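Local coordinates for trans-4-hydroxy-L-proline dehydratase (Clostridioides difficile 70-100-2010, PDB 6VXC), which uses a glycyl radical to dehydrate trans-4-hydroxy-L-proline to (S)-1-pyrroline-5-carboxylate in the anaerobic breakdown of 4-hydroxyproline, at residues Phe503-Tyr506 and Glu507-Phe510; Ala613-Asn616 and Leu617-Lys621; Gln516-Tyr519 and Met520-Lys524. All blocks are in the same frame, centred on the assembly; numbering follows the deposited sequence.

Contact 1 (Phe503-Tyr506 and Glu507-Phe510); sequences FQSY and EELF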
loop_
_atom_site.group_PDB
_atom_site.type_symbol
_atom_site.label_atom_id
_atom_site.label_comp_id
_atom_site.label_asym_id
_atom_site.label_seq_id
_atom_site.Cartn_x
_atom_site.Cartn_y
_atom_site.Cartn_z
ATOM N N PHE A 503 -9.440 38.476 10.402
ATOM C CA PHE A 503 -9.938 38.129 9.082
ATOM C C PHE A 503 -11.357 38.673 8.945
ATOM O O PHE A 503 -12.221 38.386 9.774
ATOM C CB PHE A 503 -9.900 36.615 8.884
ATOM C CG PHE A 503 -8.510 36.039 8.857
ATOM C CD1 PHE A 503 -7.415 36.844 8.602
ATOM C CD2 PHE A 503 -8.299 34.689 9.070
ATOM C CE1 PHE A 503 -6.139 36.305 8.566
ATOM C CE2 PHE A 503 -7.027 34.155 9.033
ATOM C CZ PHE A 503 -5.953 34.960 8.786
ATOM N N GLN A 504 -11.584 39.502 7.933
ATOM C CA GLN A 504 -12.883 40.123 7.755
ATOM C C GLN A 504 -13.816 39.291 6.901
ATOM O O GLN A 504 -15.016 39.577 6.863
ATOM C CB GLN A 504 -12.727 41.516 7.132
ATOM C CG GLN A 504 -12.125 42.523 8.097
ATOM C CD GLN A 504 -12.897 42.577 9.414
ATOM O OE1 GLN A 504 -14.120 42.781 9.429
ATOM N NE2 GLN A 504 -12.189 42.368 10.527
ATOM N N SER A 505 -13.295 38.266 6.227
ATOM C CA SER A 505 -14.101 37.501 5.301
ATOM C C SER A 505 -13.638 36.053 5.297
ATOM O O SER A 505 -12.495 35.738 5.649
ATOM C CB SER A 505 -14.008 38.079 3.881
ATOM O OG SER A 505 -12.715 37.843 3.355
ATOM N N TYR A 506 -14.538 35.175 4.848
ATOM C CA TYR A 506 -14.155 33.786 4.646
ATOM C C TYR A 506 -13.018 33.675 3.631
ATOM O O TYR A 506 -12.090 32.881 3.815
ATOM C CB TYR A 506 -15.358 32.966 4.194
ATOM C CG TYR A 506 -14.974 31.537 3.916
ATOM C CD1 TYR A 506 -14.818 30.625 4.959
ATOM C CD2 TYR A 506 -14.703 31.117 2.629
ATOM C CE1 TYR A 506 -14.447 29.310 4.705
ATOM C CE2 TYR A 506 -14.325 29.826 2.365
ATOM C CZ TYR A 506 -14.200 28.924 3.402
ATOM O OH TYR A 506 -13.832 27.639 3.123
ATOM N N GLU A 507 -13.078 34.464 2.553
ATOM C CA GLU A 507 -12.019 34.437 1.546
ATOM C C GLU A 507 -10.665 34.767 2.156
ATOM O O GLU A 507 -9.643 34.185 1.778
ATOM C CB GLU A 507 -12.326 35.407 0.402
ATOM C CG GLU A 507 -13.485 34.976 -0.518
ATOM C CD GLU A 507 -14.881 35.159 0.111
ATOM O OE1 GLU A 507 -14.991 35.847 1.151
ATOM O OE2 GLU A 507 -15.861 34.613 -0.444
ATOM N N GLU A 508 -10.638 35.693 3.107
ATOM C CA GLU A 508 -9.387 36.012 3.770
ATOM C C GLU A 508 -8.874 34.826 4.573
ATOM O O GLU A 508 -7.673 34.532 4.545
ATOM C CB GLU A 508 -9.577 37.227 4.664
ATOM C CG GLU A 508 -8.354 38.026 4.829
ATOM C CD GLU A 508 -8.558 39.205 5.746
ATOM O OE1 GLU A 508 -7.552 39.608 6.372
ATOM O OE2 GLU A 508 -9.701 39.710 5.836
ATOM N N LEU A 509 -9.762 34.136 5.300
ATOM C CA LEU A 509 -9.344 32.938 6.028
ATOM C C LEU A 509 -8.839 31.852 5.079
ATOM O O LEU A 509 -7.816 31.221 5.339
ATOM C CB LEU A 509 -10.495 32.401 6.874
ATOM C CG LEU A 509 -10.266 31.000 7.450
ATOM C CD1 LEU A 509 -9.152 30.965 8.503
ATOM C CD2 LEU A 509 -11.557 30.430 7.986
ATOM N N PHE A 510 -9.554 31.603 3.984
ATOM C CA PHE A 510 -9.152 30.531 3.079
ATOM C C PHE A 510 -7.823 30.834 2.400
ATOM O O PHE A 510 -7.049 29.916 2.136
ATOM C CB PHE A 510 -10.225 30.265 2.028
ATOM C CG PHE A 510 -9.988 28.995 1.224
ATOM C CD1 PHE A 510 -9.927 27.757 1.853
ATOM C CD2 PHE A 510 -9.839 29.047 -0.157
ATOM C CE1 PHE A 510 -9.703 26.576 1.118
ATOM C CE2 PHE A 510 -9.624 27.881 -0.892
ATOM C CZ PHE A 510 -9.557 26.647 -0.251
#
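E508 folds back over the loop F503-S505 that leads into its own helix, and each part of its side chain finds something to touch. E508 CB lies 3.4 Å from S505 O and scarcely farther from S505 OG. CG comes up to CD1 of F503, and the extended chain beyond it (chi2 -179°) carries the carboxylate past the ring, the two planes 53° apart. At the tip the oxygens divide the work. E508 OE1 stands 3.6 Å from F503 CD1. E508 OE2 accepts from Q504 N (2.8 Å between the two atoms), the donor standing above the carboxylate plane. S505 is the N-cap of helix 506-538, its OG accepting from E508 N at 3.0 Å; the return bond from E508 lands one residue earlier, on Q504 N, and is therefore not that of the classical capping box. The first turn is then carried by L509 N to S505 O and F510 N to Y506 O. On the apolar side, F503 CD2 rests 3.9 Å from L509 CB, the two side chains crossing at about a right angle. Y506 and F510 run side by side, with L582 of helix 575-591 against both, and K586 makes a cation-pi contact with the Y506 ring.

Contact 2 (Ala613-Asn616 and Leu617-Lys621); sequences AILN and LVSNK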
loop_
_atom_site.group_PDB
_atom_site.type_symbol
_atom_site.label_atom_id
_atom_site.label_comp_id
_atom_site.label_asym_id
_atom_site.label_seq_id
_atom_site.Cartn_x
_atom_site.Cartn_y
_atom_site.Cartn_z
ATOM N N ALA A 613 -23.205 25.185 23.676
ATOM C CA ALA A 613 -24.087 25.727 22.644
ATOM C C ALA A 613 -23.364 25.853 21.302
ATOM O O ALA A 613 -23.942 25.553 20.253
ATOM C CB ALA A 613 -24.664 27.074 23.078
ATOM N N ILE A 614 -22.109 26.307 21.315
ATOM C CA ILE A 614 -21.324 26.352 20.079
ATOM C C ILE A 614 -21.171 24.944 19.516
ATOM O O ILE A 614 -21.400 24.699 18.329
ATOM C CB ILE A 614 -19.951 27.003 20.324
ATOM C CG1 ILE A 614 -20.081 28.382 20.977
ATOM C CG2 ILE A 614 -19.178 27.140 18.998
ATOM C CD1 ILE A 614 -20.670 29.441 20.108
ATOM N N LEU A 615 -20.815 23.987 20.377
ATOM C CA LEU A 615 -20.665 22.609 19.933
ATOM C C LEU A 615 -21.942 22.090 19.274
ATOM O O LEU A 615 -21.886 21.425 18.236
ATOM C CB LEU A 615 -20.266 21.727 21.114
ATOM C CG LEU A 615 -20.116 20.240 20.797
ATOM C CD1 LEU A 615 -19.117 20.054 19.665
ATOM C CD2 LEU A 615 -19.673 19.483 22.038
ATOM N N ASN A 616 -23.107 22.411 19.843
ATOM C CA ASN A 616 -24.357 21.957 19.246
ATOM C C ASN A 616 -24.547 22.571 17.860
ATOM O O ASN A 616 -25.035 21.907 16.936
ATOM C CB ASN A 616 -25.525 22.331 20.156
ATOM C CG ASN A 616 -26.846 21.720 19.706
ATOM O OD1 ASN A 616 -26.881 20.723 18.999
ATOM N ND2 ASN A 616 -27.939 22.391 20.043
ATOM N N LEU A 617 -24.205 23.856 17.710
ATOM C CA LEU A 617 -24.390 24.524 16.425
ATOM C C LEU A 617 -23.528 23.891 15.341
ATOM O O LEU A 617 -24.022 23.560 14.263
ATOM C CB LEU A 617 -24.069 26.020 16.553
ATOM C CG LEU A 617 -25.047 26.920 17.328
ATOM C CD1 LEU A 617 -24.514 28.349 17.422
ATOM C CD2 LEU A 617 -26.437 26.904 16.706
ATOM N N VAL A 618 -22.227 23.721 15.609
ATOM C CA VAL A 618 -21.330 23.257 14.556
ATOM C C VAL A 618 -21.551 21.784 14.287
ATOM O O VAL A 618 -21.317 21.312 13.175
ATOM C CB VAL A 618 -19.847 23.528 14.891
ATOM C CG1 VAL A 618 -19.599 25.001 15.083
ATOM C CG2 VAL A 618 -19.430 22.741 16.124
ATOM N N SER A 619 -21.993 21.031 15.291
ATOM C CA SER A 619 -22.194 19.602 15.092
ATOM C C SER A 619 -23.543 19.300 14.453
ATOM O O SER A 619 -23.638 18.412 13.598
ATOM C CB SER A 619 -22.098 18.860 16.426
ATOM O OG SER A 619 -20.887 19.134 17.100
ATOM N N ASN A 620 -24.593 20.019 14.862
ATOM C CA ASN A 620 -25.957 19.615 14.568
ATOM C C ASN A 620 -26.775 20.633 13.786
ATOM O O ASN A 620 -27.861 20.286 13.313
ATOM C CB ASN A 620 -26.693 19.282 15.874
ATOM C CG ASN A 620 -25.966 18.231 16.684
ATOM O OD1 ASN A 620 -25.577 17.201 16.159
ATOM N ND2 ASN A 620 -25.756 18.504 17.968
ATOM N N LYS A 621 -26.327 21.876 13.657
ATOM C CA LYS A 621 -27.108 22.866 12.926
ATOM C C LYS A 621 -26.318 23.500 11.782
ATOM O O LYS A 621 -26.592 24.633 11.389
ATOM C CB LYS A 621 -27.684 23.934 13.862
ATOM C CG LYS A 621 -28.860 23.475 14.756
ATOM C CD LYS A 621 -28.455 23.020 16.146
ATOM C CE LYS A 621 -29.667 23.021 17.117
ATOM N NZ LYS A 621 -30.670 21.956 16.858
HETATM O O HOH W 1 -30.940 20.694 19.719
HETATM O O HOH W 2 -29.716 19.105 18.545
#
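Polar groups close the last turn of the short helix 612-620 at the surface, a local contact in which the carbonyl of L615 and the amide of N616 meet S619, N620 and K621. L615 O is gripped twice by one residue: S619 N donates at 3.0 Å and S619 OG at 2.7 Å, the two arriving from opposite faces of the carbonyl plane. The hydroxyl can bend back because it lies beside its own backbone N (chi1 -55°), a position that also brings S619 OG to 3.2 Å from L615 CD1. One residue on, N620 ND2 donates to N616 OD1 at 2.7 Å. This bond is nearly straight (172°) and lies in the carbonyl plane of N616, although the two amide planes are turned 62° apart. The other branch of N616 faces K621, with N616 ND2 3.5 Å from K621 CE, and one water accepts from K621 NZ at 3.1 Å while another donates to N616 OD1. The apolar side turns inward, I614, L617 and V618 all packing on F595. The flip of the N616 amide is probably fixed, since its oxygen accepts from N620 ND2 and a water, and the ammonium group of K621, bonded to water, would probably keep its charge at little cost.

Contact 3 (Gln516-Tyr519 and Met520-Lys524); sequences QLHY and MIDIK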
loop_
_atom_site.group_PDB
_atom_site.type_symbol
_atom_site.label_atom_id
_atom_site.label_comp_id
_atom_site.label_asym_id
_atom_site.label_seq_id
_atom_site.Cartn_x
_atom_site.Cartn_y
_atom_site.Cartn_z
ATOM N N GLN A 516 -0.595 28.603 4.448
ATOM C CA GLN A 516 -0.030 27.581 5.319
ATOM C C GLN A 516 0.211 26.290 4.548
ATOM O O GLN A 516 1.256 25.656 4.704
ATOM C CB GLN A 516 -0.938 27.332 6.517
ATOM C CG GLN A 516 -1.079 28.524 7.442
ATOM C CD GLN A 516 0.096 28.671 8.380
ATOM O OE1 GLN A 516 1.021 27.853 8.385
ATOM N NE2 GLN A 516 0.055 29.708 9.199
ATOM N N LEU A 517 -0.733 25.913 3.680
ATOM C CA LEU A 517 -0.583 24.720 2.853
ATOM C C LEU A 517 0.655 24.807 1.964
ATOM O O LEU A 517 1.430 23.851 1.870
ATOM C CB LEU A 517 -1.837 24.534 2.003
ATOM C CG LEU A 517 -1.942 23.346 1.055
ATOM C CD1 LEU A 517 -1.730 22.070 1.827
ATOM C CD2 LEU A 517 -3.319 23.360 0.398
ATOM N N HIS A 518 0.816 25.932 1.267
ATOM C CA HIS A 518 1.967 26.132 0.391
ATOM C C HIS A 518 3.264 25.946 1.161
ATOM O O HIS A 518 4.176 25.257 0.705
ATOM C CB HIS A 518 1.904 27.528 -0.241
ATOM C CG HIS A 518 3.111 27.887 -1.062
ATOM N ND1 HIS A 518 3.404 27.285 -2.270
ATOM C CD2 HIS A 518 4.085 28.805 -0.857
ATOM C CE1 HIS A 518 4.506 27.815 -2.770
ATOM N NE2 HIS A 518 4.939 28.740 -1.934
ATOM N N TYR A 519 3.351 26.538 2.351
ATOM C CA TYR A 519 4.563 26.413 3.152
ATOM C C TYR A 519 4.818 24.963 3.543
ATOM O O TYR A 519 5.939 24.459 3.425
ATOM C CB TYR A 519 4.438 27.284 4.395
ATOM C CG TYR A 519 5.607 27.194 5.352
ATOM C CD1 TYR A 519 6.851 27.714 5.011
ATOM C CD2 TYR A 519 5.453 26.629 6.607
ATOM C CE1 TYR A 519 7.912 27.657 5.890
ATOM C CE2 TYR A 519 6.504 26.563 7.497
ATOM C CZ TYR A 519 7.735 27.078 7.133
ATOM O OH TYR A 519 8.792 27.020 8.008
ATOM N N MET A 520 3.776 24.270 4.012
ATOM C CA MET A 520 3.975 22.903 4.483
ATOM C C MET A 520 4.331 21.969 3.326
ATOM O O MET A 520 5.157 21.058 3.484
ATOM C CB MET A 520 2.717 22.436 5.229
ATOM C CG MET A 520 2.916 21.230 6.151
ATOM S SD MET A 520 4.266 21.419 7.348
ATOM C CE MET A 520 3.782 22.957 8.103
ATOM N N ILE A 521 3.717 22.177 2.159
ATOM C CA ILE A 521 4.081 21.389 0.986
ATOM C C ILE A 521 5.519 21.702 0.558
ATOM O O ILE A 521 6.296 20.796 0.230
ATOM C CB ILE A 521 3.072 21.617 -0.159
ATOM C CG1 ILE A 521 1.650 21.167 0.248
ATOM C CG2 ILE A 521 3.519 20.881 -1.424
ATOM C CD1 ILE A 521 1.572 19.743 0.743
ATOM N N ASP A 522 5.903 22.981 0.564
ATOM C CA ASP A 522 7.291 23.323 0.251
ATOM C C ASP A 522 8.260 22.585 1.176
ATOM O O ASP A 522 9.273 22.045 0.721
ATOM C CB ASP A 522 7.509 24.833 0.358
ATOM C CG ASP A 522 7.175 25.582 -0.926
ATOM O OD1 ASP A 522 6.867 24.947 -1.952
ATOM O OD2 ASP A 522 7.235 26.832 -0.905
ATOM N N ILE A 523 7.963 22.552 2.480
ATOM C CA ILE A 523 8.828 21.852 3.432
ATOM C C ILE A 523 8.929 20.373 3.078
ATOM O O ILE A 523 10.020 19.788 3.082
ATOM C CB ILE A 523 8.313 22.035 4.870
ATOM C CG1 ILE A 523 8.535 23.459 5.350
ATOM C CG2 ILE A 523 8.974 21.025 5.822
ATOM C CD1 ILE A 523 7.966 23.675 6.741
ATOM N N LYS A 524 7.778 19.737 2.832
ATOM C CA LYS A 524 7.743 18.306 2.533
ATOM C C LYS A 524 8.499 17.989 1.248
ATOM O O LYS A 524 9.250 17.016 1.181
ATOM C CB LYS A 524 6.290 17.835 2.436
ATOM C CG LYS A 524 6.096 16.387 1.981
ATOM C CD LYS A 524 6.705 15.393 2.958
ATOM C CE LYS A 524 6.320 13.960 2.588
ATOM N NZ LYS A 524 7.155 12.949 3.283
#
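Two aromatic rings, Y519 and H518, each have one face covered by a residue four positions later in helix 506-538. Over the Y519 ring comes the CD1 methyl of I523, 3.7 Å from the ring centroid and 30° off the normal, a CH-pi contact. I523 CD1 is displaced toward the hydroxyl end, 3.3 Å from Y519 CE2, and CG1 stands behind it above the rim. CD1 is anti to CA (chi2 177°), which carries the methyl out over the ring. D522 OD2 lies over one face of the H518 ring, 3.2 Å from H518 NE2, away from the plane in which an N-H would point, and the pair is therefore not hydrogen-bonded. Both groups are held from elsewhere: H518 ND1 is hydrogen-bonded to E646 and D522 OD1 forms a salt bridge with R650. On another side of the helix L517 and I521 run side by side, L517 CD1 3.8 Å from I521 CG1, facing I476 and M471 respectively. Regular i to i+4 backbone bonds run beneath, such as I523 N to Y519 O at 2.9 Å. The carboxylates of D522 and E646 may favour a protonated H518, though R650, paired with D522, would weaken the effect.

How the contacts relate
Contacts 1 and 3 belong to the same long helix, 506-538, whose start is capped in contact 1 and whose middle is packed in contact 3; their centres lie about 20 Å apart. Contact 2 sits on a separate short helix, 612-620, at its C-terminal end. Contacts 1 and 2 nevertheless share a neighbour, helix 575-591, which touches both. Burial grades from the mostly buried contact 3, through the partly buried contact 1, to the surface contact 2, and the chemistry follows: ring faces and aliphatic side chains in 516-524, with charged partners outside the segment, a capping bond beside apolar packing in 503-510, and amide, hydroxyl and water bonds in 613-621. All three lie away from the active-site residues.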